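Local coordinates for 3,6-diketocamphane 1,6-monooxygenase (Pseudomonas putida, PDB 4UWM), which catalyses the FMNH2-dependent Baeyer-Villiger oxidation of a camphor-derived diketone to a lactone, letting the bacterium grow on (-)-camphor, at residues 65-79 and 98-110. Numbering follows the deposited sequence.
With FMN (flavin mononucleotide), chain C.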
ATOM      1  N   ALA A  65      -7.473   4.264  -7.633  1.00 17.97           N
ATOM      2  CA  ALA A  65      -8.416   5.149  -6.933  1.00 21.27           C
ATOM      3  C   ALA A  65      -8.789   6.411  -7.722  1.00 21.73           C
ATOM      4  O   ALA A  65      -9.979   6.700  -7.908  1.00 27.13           O
ATOM      5  CB  ALA A  65      -7.879   5.526  -5.547  1.00 17.22           C
ATOM      6  N   LEU A  66      -7.788   7.158  -8.177  1.00 19.26           N
ATOM      7  CA  LEU A  66      -8.071   8.416  -8.854  1.00 25.08           C
ATOM      8  C   LEU A  66      -8.311   8.188 -10.348  1.00 27.75           C
ATOM      9  O   LEU A  66      -8.527   9.138 -11.064  1.00 31.99           O
ATOM     10  CB  LEU A  66      -6.973   9.470  -8.609  1.00 21.57           C
ATOM     11  CG  LEU A  66      -6.608   9.819  -7.136  1.00 23.46           C
ATOM     12  CD1 LEU A  66      -5.747  11.063  -7.022  1.00 21.84           C
ATOM     13  CD2 LEU A  66      -7.829   9.985  -6.250  1.00 28.17           C
ATOM     14  N   GLN A  67      -8.283   6.926 -10.785  1.00 26.97           N
ATOM     15  CA  GLN A  67      -8.509   6.597 -12.198  0.60 28.13           C
ATOM     16  C   GLN A  67      -9.928   6.114 -12.438  1.00 25.85           C
ATOM     17  O   GLN A  67     -10.285   5.747 -13.552  1.00 27.06           O
ATOM     18  CB  GLN A  67      -7.517   5.530 -12.684  0.60 26.75           C
ATOM     19  CG  GLN A  67      -6.067   5.985 -12.672  0.60 30.65           C
ATOM     20  CD  GLN A  67      -5.148   5.056 -13.433  0.60 32.59           C
ATOM     21  OE1 GLN A  67      -5.447   4.640 -14.559  0.60 35.80           O
ATOM     22  NE2 GLN A  67      -4.007   4.737 -12.831  0.60 32.07           N
ATOM     23  N   THR A  68     -10.742   6.125 -11.396  1.00 21.48           N
ATOM     24  CA  THR A  68     -12.091   5.599 -11.479  1.00 20.17           C
ATOM     25  C   THR A  68     -13.009   6.585 -10.783  1.00 24.58           C
ATOM     26  O   THR A  68     -12.533   7.393  -9.957  1.00 21.42           O
ATOM     27  CB  THR A  68     -12.204   4.219 -10.794  1.00 22.50           C
ATOM     28  OG1 THR A  68     -11.680   4.301  -9.464  1.00 22.83           O
ATOM     29  CG2 THR A  68     -11.414   3.142 -11.560  1.00 21.91           C
ATOM     30  N   LYS A  69     -14.310   6.491 -11.082  1.00 25.75           N
ATOM     31  CA  LYS A  69     -15.302   7.442 -10.581  0.60 25.00           C
ATOM     32  C   LYS A  69     -16.302   6.824  -9.612  1.00 23.81           C
ATOM     33  O   LYS A  69     -16.581   7.388  -8.567  1.00 26.70           O
ATOM     34  CB  LYS A  69     -16.052   8.103 -11.752  0.60 32.47           C
ATOM     35  CG  LYS A  69     -15.380   9.351 -12.321  0.60 37.63           C
ATOM     36  CD  LYS A  69     -14.928   9.177 -13.764  0.60 43.64           C
ATOM     37  CE  LYS A  69     -13.490   8.697 -13.878  0.60 47.23           C
ATOM     38  NZ  LYS A  69     -13.037   8.695 -15.297  0.60 43.89           N
ATOM     39  N   ASN A  70     -16.845   5.667  -9.963  1.00 22.74           N
ATOM     40  CA  ASN A  70     -17.925   5.083  -9.187  1.00 25.16           C
ATOM     41  C   ASN A  70     -17.673   3.763  -8.506  1.00 22.83           C
ATOM     42  O   ASN A  70     -18.291   3.483  -7.487  1.00 23.31           O
ATOM     43  CB  ASN A  70     -19.172   4.906 -10.074  1.00 25.37           C
ATOM     44  CG  ASN A  70     -19.545   6.180 -10.798  1.00 30.92           C
ATOM     45  OD1 ASN A  70     -19.719   7.229 -10.188  1.00 33.86           O
ATOM     46  ND2 ASN A  70     -19.636   6.099 -12.104  1.00 32.15           N
ATOM     47  N   ILE A  71     -16.839   2.917  -9.101  1.00 21.90           N
ATOM     48  CA  ILE A  71     -16.671   1.563  -8.598  1.00 20.68           C
ATOM     49  C   ILE A  71     -16.157   1.621  -7.148  1.00 16.92           C
ATOM     50  O   ILE A  71     -15.402   2.526  -6.798  1.00 21.62           O
ATOM     51  CB  ILE A  71     -15.734   0.740  -9.533  1.00 20.50           C
ATOM     52  CG1 ILE A  71     -15.888  -0.762  -9.298  1.00 19.05           C
ATOM     53  CG2 ILE A  71     -14.291   1.267  -9.484  1.00 20.71           C
ATOM     54  CD1 ILE A  71     -15.378  -1.604 -10.460  1.00 22.41           C
ATOM     55  N   LYS A  72     -16.617   0.681  -6.323  1.00 19.81           N
ATOM     56  CA  LYS A  72     -16.168   0.532  -4.947  1.00 21.02           C
ATOM     57  C   LYS A  72     -15.102  -0.578  -4.877  1.00 20.44           C
ATOM     58  O   LYS A  72     -15.203  -1.587  -5.574  1.00 19.45           O
ATOM     59  CB  LYS A  72     -17.339   0.149  -4.038  1.00 24.22           C
ATOM     60  CG  LYS A  72     -18.510   1.132  -4.059  1.00 25.66           C
ATOM     61  CD  LYS A  72     -19.563   0.646  -3.079  1.00 36.67           C
ATOM     62  CE  LYS A  72     -20.919   1.278  -3.320  1.00 34.59           C
ATOM     63  NZ  LYS A  72     -21.837   0.792  -2.255  1.00 36.94           N
ATOM     64  N   PHE A  73     -14.108  -0.403  -4.009  1.00 17.83           N
ATOM     65  CA  PHE A  73     -13.029  -1.404  -3.870  1.00 19.62           C
ATOM     66  C   PHE A  73     -13.056  -2.093  -2.519  1.00 19.24           C
ATOM     67  O   PHE A  73     -13.436  -1.477  -1.532  1.00 16.57           O
ATOM     68  CB  PHE A  73     -11.668  -0.739  -4.038  1.00 16.91           C
ATOM     69  CG  PHE A  73     -11.429  -0.176  -5.396  1.00 17.79           C
ATOM     70  CD1 PHE A  73     -10.939  -0.985  -6.421  1.00 15.75           C
ATOM     71  CD2 PHE A  73     -11.648   1.168  -5.649  1.00 16.35           C
ATOM     72  CE1 PHE A  73     -10.694  -0.460  -7.677  1.00 16.06           C
ATOM     73  CE2 PHE A  73     -11.394   1.706  -6.915  1.00 18.66           C
ATOM     74  CZ  PHE A  73     -10.929   0.888  -7.931  1.00 16.64           C
ATOM     75  N   ALA A  74     -12.639  -3.356  -2.472  1.00 14.92           N
ATOM     76  CA  ALA A  74     -12.452  -4.045  -1.209  1.00 15.91           C
ATOM     77  C   ALA A  74     -11.293  -5.007  -1.292  1.00 17.56           C
ATOM     78  O   ALA A  74     -11.232  -5.823  -2.218  1.00 16.30           O
ATOM     79  CB  ALA A  74     -13.718  -4.812  -0.806  1.00 16.38           C
ATOM     80  N   PRO A  75     -10.386  -4.954  -0.298  1.00 14.53           N
ATOM     81  CA  PRO A  75      -9.522  -6.110  -0.126  1.00 14.48           C
ATOM     82  C   PRO A  75     -10.387  -7.289   0.296  1.00 16.25           C
ATOM     83  O   PRO A  75     -11.283  -7.143   1.163  1.00 17.00           O
ATOM     84  CB  PRO A  75      -8.558  -5.676   1.011  1.00 16.80           C
ATOM     85  CG  PRO A  75      -9.331  -4.668   1.779  1.00 14.77           C
ATOM     86  CD  PRO A  75     -10.206  -3.949   0.772  1.00 15.14           C
ATOM     87  N   MET A  76     -10.148  -8.447  -0.302  1.00 14.75           N
ATOM     88  CA  MET A  76     -10.963  -9.631  -0.033  0.60 16.29           C
ATOM     89  C   MET A  76     -10.103 -10.887   0.041  1.00 17.35           C
ATOM     90  O   MET A  76     -10.055 -11.695  -0.915  1.00 17.72           O
ATOM     91  CB  MET A  76     -12.057  -9.778  -1.103  0.60 16.85           C
ATOM     92  CG  MET A  76     -13.120 -10.831  -0.784  0.60 17.20           C
ATOM     93  SD  MET A  76     -13.989 -10.446   0.751  0.60 18.10           S
ATOM     94  CE  MET A  76     -14.769  -8.890   0.289  0.60 16.74           C
ATOM     95  N   ALA A  77      -9.416 -11.097   1.165  1.00 16.71           N
ATOM     96  CA  ALA A  77      -9.517 -10.285   2.397  1.00 16.95           C
ATOM     97  C   ALA A  77      -8.143  -9.873   2.915  1.00 15.60           C
ATOM     98  O   ALA A  77      -7.146 -10.581   2.701  1.00 15.25           O
ATOM     99  CB  ALA A  77     -10.203 -11.126   3.469  1.00 17.37           C
ATOM    100  N   HIS A  78      -8.075  -8.772   3.658  1.00 15.61           N
ATOM    101  CA  HIS A  78      -6.878  -8.566   4.488  1.00 13.33           C
ATOM    102  C   HIS A  78      -6.786  -9.676   5.522  1.00 13.73           C
ATOM    103  O   HIS A  78      -7.773  -9.984   6.204  1.00 15.21           O
ATOM    104  CB  HIS A  78      -6.927  -7.206   5.197  1.00 12.02           C
ATOM    105  CG  HIS A  78      -6.567  -6.046   4.331  1.00 11.84           C
ATOM    106  ND1 HIS A  78      -5.470  -6.051   3.492  1.00 11.59           N
ATOM    107  CD2 HIS A  78      -7.113  -4.809   4.231  1.00 10.81           C
ATOM    108  CE1 HIS A  78      -5.383  -4.870   2.886  1.00 11.44           C
ATOM    109  NE2 HIS A  78      -6.380  -4.108   3.300  1.00 10.19           N
ATOM    110  N   LEU A  79      -5.622 -10.293   5.624  1.00 13.77           N
ATOM    111  CA  LEU A  79      -5.421 -11.378   6.569  1.00 14.33           C
ATOM    112  C   LEU A  79      -4.918 -10.756   7.889  1.00 15.63           C
ATOM    113  O   LEU A  79      -3.741 -10.449   8.048  1.00 14.88           O
ATOM    114  CB  LEU A  79      -4.452 -12.430   6.012  1.00 14.83           C
ATOM    115  CG  LEU A  79      -4.915 -12.983   4.638  1.00 15.53           C
ATOM    116  CD1 LEU A  79      -3.983 -14.063   4.134  1.00 14.87           C
ATOM    117  CD2 LEU A  79      -6.349 -13.531   4.743  1.00 14.51           C
ATOM    118  N   ILE A  98      -9.289   8.436   0.829  1.00 14.57           N
ATOM    119  CA  ILE A  98      -8.824   8.767  -0.529  0.70 14.22           C
ATOM    120  C   ILE A  98      -9.936   8.442  -1.535  1.00 14.34           C
ATOM    121  O   ILE A  98     -10.157   9.201  -2.478  1.00 18.69           O
ATOM    122  CB  ILE A  98      -7.526   7.986  -0.907  0.70 12.65           C
ATOM    123  CG1 ILE A  98      -6.350   8.414  -0.011  0.70 10.66           C
ATOM    124  CG2 ILE A  98      -7.157   8.202  -2.368  0.70 12.11           C
ATOM    125  CD1 ILE A  98      -5.135   7.499  -0.096  0.70  8.62           C
ATOM    126  N   LEU A  99     -10.617   7.325  -1.310  1.00 14.97           N
ATOM    127  CA  LEU A  99     -11.706   6.849  -2.158  1.00 16.77           C
ATOM    128  C   LEU A  99     -13.066   7.533  -1.859  1.00 19.71           C
ATOM    129  O   LEU A  99     -14.071   7.209  -2.481  1.00 20.07           O
ATOM    130  CB  LEU A  99     -11.868   5.353  -1.927  1.00 13.51           C
ATOM    131  CG  LEU A  99     -10.782   4.520  -2.615  1.00 15.91           C
ATOM    132  CD1 LEU A  99     -10.742   3.124  -2.028  1.00 13.23           C
ATOM    133  CD2 LEU A  99     -11.031   4.478  -4.125  1.00 19.22           C
ATOM    134  N   GLU A 100     -13.094   8.424  -0.876  1.00 20.00           N
ATOM    135  CA  GLU A 100     -14.341   9.071  -0.454  1.00 23.47           C
ATOM    136  C   GLU A 100     -15.441   8.049  -0.163  1.00 22.56           C
ATOM    137  O   GLU A 100     -16.585   8.226  -0.547  1.00 23.73           O
ATOM    138  CB  GLU A 100     -14.765  10.119  -1.486  1.00 21.92           C
ATOM    139  CG  GLU A 100     -13.698  11.187  -1.614  1.00 22.79           C
ATOM    140  CD  GLU A 100     -13.970  12.223  -2.677  1.00 32.91           C
ATOM    141  OE1 GLU A 100     -14.454  11.877  -3.771  1.00 33.17           O
ATOM    142  OE2 GLU A 100     -13.655  13.394  -2.428  1.00 27.73           O
ATOM    143  N   GLY A 101     -15.055   6.966   0.509  1.00 22.02           N
ATOM    144  CA  GLY A 101     -15.983   5.930   0.948  1.00 21.85           C
ATOM    145  C   GLY A 101     -16.389   4.884  -0.073  1.00 23.04           C
ATOM    146  O   GLY A 101     -17.206   4.014   0.243  1.00 24.55           O
ATOM    147  N   ARG A 102     -15.824   4.944  -1.288  1.00 20.13           N
ATOM    148  CA  ARG A 102     -16.018   3.878  -2.281  1.00 19.67           C
ATOM    149  C   ARG A 102     -15.146   2.709  -1.900  1.00 20.12           C
ATOM    150  O   ARG A 102     -14.252   2.323  -2.672  1.00 20.67           O
ATOM    151  CB  ARG A 102     -15.622   4.331  -3.696  1.00 19.11           C
ATOM    152  CG  ARG A 102     -16.363   5.542  -4.244  1.00 23.62           C
ATOM    153  CD  ARG A 102     -15.962   5.840  -5.682  1.00 21.91           C
ATOM    154  NE  ARG A 102     -14.635   6.430  -5.847  1.00 24.88           N
ATOM    155  CZ  ARG A 102     -13.679   5.970  -6.665  1.00 21.58           C
ATOM    156  NH1 ARG A 102     -13.863   4.881  -7.420  1.00 23.92           N
ATOM    157  NH2 ARG A 102     -12.542   6.629  -6.759  1.00 23.12           N
ATOM    158  N   TYR A 103     -15.421   2.123  -0.733  1.00 19.77           N
ATOM    159  CA  TYR A 103     -14.501   1.173  -0.123  1.00 18.79           C
ATOM    160  C   TYR A 103     -15.286   0.305   0.821  1.00 20.04           C
ATOM    161  O   TYR A 103     -16.203   0.790   1.466  1.00 23.13           O
ATOM    162  CB  TYR A 103     -13.388   1.959   0.633  1.00 17.28           C
ATOM    163  CG  TYR A 103     -12.434   1.072   1.373  1.00 17.14           C
ATOM    164  CD1 TYR A 103     -12.708   0.667   2.678  1.00 17.45           C
ATOM    165  CD2 TYR A 103     -11.264   0.614   0.764  1.00 16.60           C
ATOM    166  CE1 TYR A 103     -11.862  -0.182   3.351  1.00 18.53           C
ATOM    167  CE2 TYR A 103     -10.396  -0.238   1.436  1.00 14.78           C
ATOM    168  CZ  TYR A 103     -10.700  -0.620   2.733  1.00 16.09           C
ATOM    169  OH  TYR A 103      -9.871  -1.477   3.418  1.00 13.50           O
ATOM    170  N   PHE A 104     -14.959  -0.981   0.893  1.00 17.71           N
ATOM    171  CA  PHE A 104     -15.354  -1.782   2.042  1.00 18.50           C
ATOM    172  C   PHE A 104     -14.261  -2.777   2.354  1.00 19.25           C
ATOM    173  O   PHE A 104     -13.341  -2.954   1.553  1.00 17.54           O
ATOM    174  CB  PHE A 104     -16.769  -2.416   1.917  1.00 18.23           C
ATOM    175  CG  PHE A 104     -16.941  -3.372   0.764  1.00 17.83           C
ATOM    176  CD1 PHE A 104     -17.132  -2.895  -0.531  1.00 19.67           C
ATOM    177  CD2 PHE A 104     -16.951  -4.756   0.988  1.00 17.59           C
ATOM    178  CE1 PHE A 104     -17.303  -3.775  -1.593  1.00 20.70           C
ATOM    179  CE2 PHE A 104     -17.112  -5.642  -0.076  1.00 20.14           C
ATOM    180  CZ  PHE A 104     -17.302  -5.138  -1.363  1.00 20.79           C
ATOM    181  N   LEU A 105     -14.350  -3.412   3.516  1.00 18.50           N
ATOM    182  CA  LEU A 105     -13.243  -4.185   4.063  1.00 17.60           C
ATOM    183  C   LEU A 105     -13.551  -5.664   4.246  1.00 18.00           C
ATOM    184  O   LEU A 105     -14.370  -6.052   5.098  1.00 18.44           O
ATOM    185  CB  LEU A 105     -12.799  -3.561   5.409  1.00 16.02           C
ATOM    186  CG  LEU A 105     -11.827  -4.347   6.290  1.00 17.18           C
ATOM    187  CD1 LEU A 105     -10.441  -4.434   5.637  1.00 15.83           C
ATOM    188  CD2 LEU A 105     -11.739  -3.681   7.676  1.00 16.52           C
ATOM    189  N   GLY A 106     -12.850  -6.507   3.490  1.00 16.62           N
ATOM    190  CA  GLY A 106     -12.886  -7.940   3.749  1.00 15.17           C
ATOM    191  C   GLY A 106     -11.830  -8.301   4.768  1.00 16.96           C
ATOM    192  O   GLY A 106     -10.683  -7.867   4.647  1.00 13.36           O
ATOM    193  N   ILE A 107     -12.210  -9.093   5.775  1.00 14.92           N
ATOM    194  CA  ILE A 107     -11.227  -9.626   6.749  1.00 15.35           C
ATOM    195  C   ILE A 107     -11.210 -11.141   6.747  1.00 14.39           C
ATOM    196  O   ILE A 107     -12.211 -11.760   6.425  1.00 21.27           O
ATOM    197  CB  ILE A 107     -11.498  -9.117   8.183  1.00 16.57           C
ATOM    198  CG1 ILE A 107     -12.837  -9.677   8.722  1.00 21.08           C
ATOM    199  CG2 ILE A 107     -11.468  -7.598   8.208  1.00 16.79           C
ATOM    200  CD1 ILE A 107     -13.041  -9.464  10.218  1.00 23.57           C
ATOM    201  N   GLY A 108     -10.075 -11.749   7.072  1.00 14.45           N
ATOM    202  CA  GLY A 108     -10.018 -13.195   7.179  1.00 15.34           C
ATOM    203  C   GLY A 108      -8.790 -13.663   7.908  1.00 21.28           C
ATOM    204  O   GLY A 108      -7.935 -12.854   8.262  1.00 18.79           O
ATOM    205  N   ALA A 109      -8.705 -14.976   8.113  1.00 18.96           N
ATOM    206  CA  ALA A 109      -7.631 -15.623   8.867  1.00 20.41           C
ATOM    207  C   ALA A 109      -6.484 -16.041   7.986  1.00 17.13           C
ATOM    208  O   ALA A 109      -5.340 -16.049   8.425  1.00 21.00           O
ATOM    209  CB  ALA A 109      -8.171 -16.860   9.593  1.00 24.62           C
ATOM    210  N   GLY A 110      -6.800 -16.444   6.754  1.00 18.40           N
ATOM    211  CA  GLY A 110      -5.807 -17.022   5.842  1.00 18.39           C
ATOM    212  C   GLY A 110      -5.858 -18.552   5.848  1.00 21.51           C
ATOM    213  O   GLY A 110      -5.733 -19.185   6.899  1.00 23.30           O
TER
HETATM  214  N1  FMN C 400     -11.058 -16.292   0.959  0.60 52.04           N
HETATM  215  C2  FMN C 400     -11.057 -14.933   0.842  0.60 49.03           C
HETATM  216  O2  FMN C 400     -10.949 -14.228   1.868  0.60 46.98           O
HETATM  217  N3  FMN C 400     -11.173 -14.304  -0.342  0.60 52.66           N
HETATM  218  C4  FMN C 400     -11.299 -14.973  -1.495  0.60 55.58           C
HETATM  219  O4  FMN C 400     -11.406 -14.340  -2.566  0.60 57.96           O
HETATM  220  C4A FMN C 400     -11.308 -16.463  -1.465  0.60 53.37           C
HETATM  221  N5  FMN C 400     -11.425 -17.210  -2.587  0.60 53.19           N
HETATM  222  C5A FMN C 400     -11.431 -18.566  -2.539  0.60 63.85           C
HETATM  223  C6  FMN C 400     -11.558 -19.305  -3.718  0.60 65.18           C
HETATM  224  C7  FMN C 400     -11.566 -20.700  -3.688  0.60 66.82           C
HETATM  225  C7M FMN C 400     -11.705 -21.480  -4.973  0.60 63.71           C
HETATM  226  C8  FMN C 400     -11.437 -21.401  -2.377  0.60 70.45           C
HETATM  227  C8M FMN C 400     -11.439 -22.902  -2.285  0.60 73.77           C
HETATM  228  C9  FMN C 400     -11.311 -20.667  -1.201  0.60 70.97           C
HETATM  229  C9A FMN C 400     -11.304 -19.273  -1.224  0.60 65.29           C
HETATM  230  N10 FMN C 400     -11.182 -18.520  -0.028  0.60 64.77           N
HETATM  231  C10 FMN C 400     -11.176 -17.103  -0.125  0.60 57.13           C
HETATM  232  C1' FMN C 400     -11.036 -19.195   1.275  0.60 59.12           C
HETATM  233  C2' FMN C 400     -12.365 -19.317   2.004  0.60 56.71           C
HETATM  234  O2' FMN C 400     -13.007 -18.044   1.973  0.60 47.28           O
HETATM  235  C3' FMN C 400     -12.154 -19.750   3.452  0.60 57.22           C
HETATM  236  O3' FMN C 400     -12.260 -21.179   3.520  0.60 65.47           O
HETATM  237  C4' FMN C 400     -13.167 -19.072   4.378  0.60 50.39           C
HETATM  238  O4' FMN C 400     -12.758 -17.726   4.656  0.60 51.25           O
HETATM  239  C5' FMN C 400     -13.394 -19.824   5.684  0.60 46.99           C
HETATM  240  O5' FMN C 400     -14.545 -20.628   5.460  0.60 40.44           O
HETATM  241  P   FMN C 400     -15.372 -21.351   6.624  0.60 34.63           P
HETATM  242  O1P FMN C 400     -15.398 -20.432   7.804  0.60 33.41           O
HETATM  243  O2P FMN C 400     -16.700 -21.496   5.943  0.60 34.19           O
HETATM  244  O3P FMN C 400     -14.614 -22.631   6.839  0.60 39.47           O
HETATM  245  O   HOH W   1      -7.298  -1.625   2.526  1.00 14.28           O
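A single bridge pairs F73 with Y103, and after a break H78 and L79 pair in parallel with I107 and G108; the register shifts by one between P75 and H78, where the peptide before A77 is cis. R102 crosses to the loop after helix 57-65. Its chain turns about the CG-CD bond (chi3 -74°), and the guanidinium lies between the K69 backbone on one face and L99 CD2 on the other. R102 NH2 bonds A65 O at 2.8 Å. R102 NH1 bonds T68 OG1 at 3.0 Å, nearly straight and in the guanidinium plane, and I71 O at 2.9 Å, tilted from it. With an alanine here, A65 O, I71 O and T68 OG1 would probably lose their charged donor, and residues 65-71 would be less firmly held. A74 CB sits over the centre of the F104 ring, 3.5 Å away, a CH-pi contact. P75 CB covers one face of the H78 ring, and L105 CD1 meets its edge. A water joins H78 NE2 to Y103 OH; H78 ND1 hydrogen-bonds E45. G106 has no side chain, and a CB there would clash with P75 O. M76 O accepts bonds from FMN N3 (2.9 Å) and S44. The strands are neighbours in the TIM-type barrel of the luciferase family, joined by helix 85-98 as a beta-alpha-beta crossover. Strands 40-43 and 198-202 flank the pair, and helix 57-65 packs on F73 and L99.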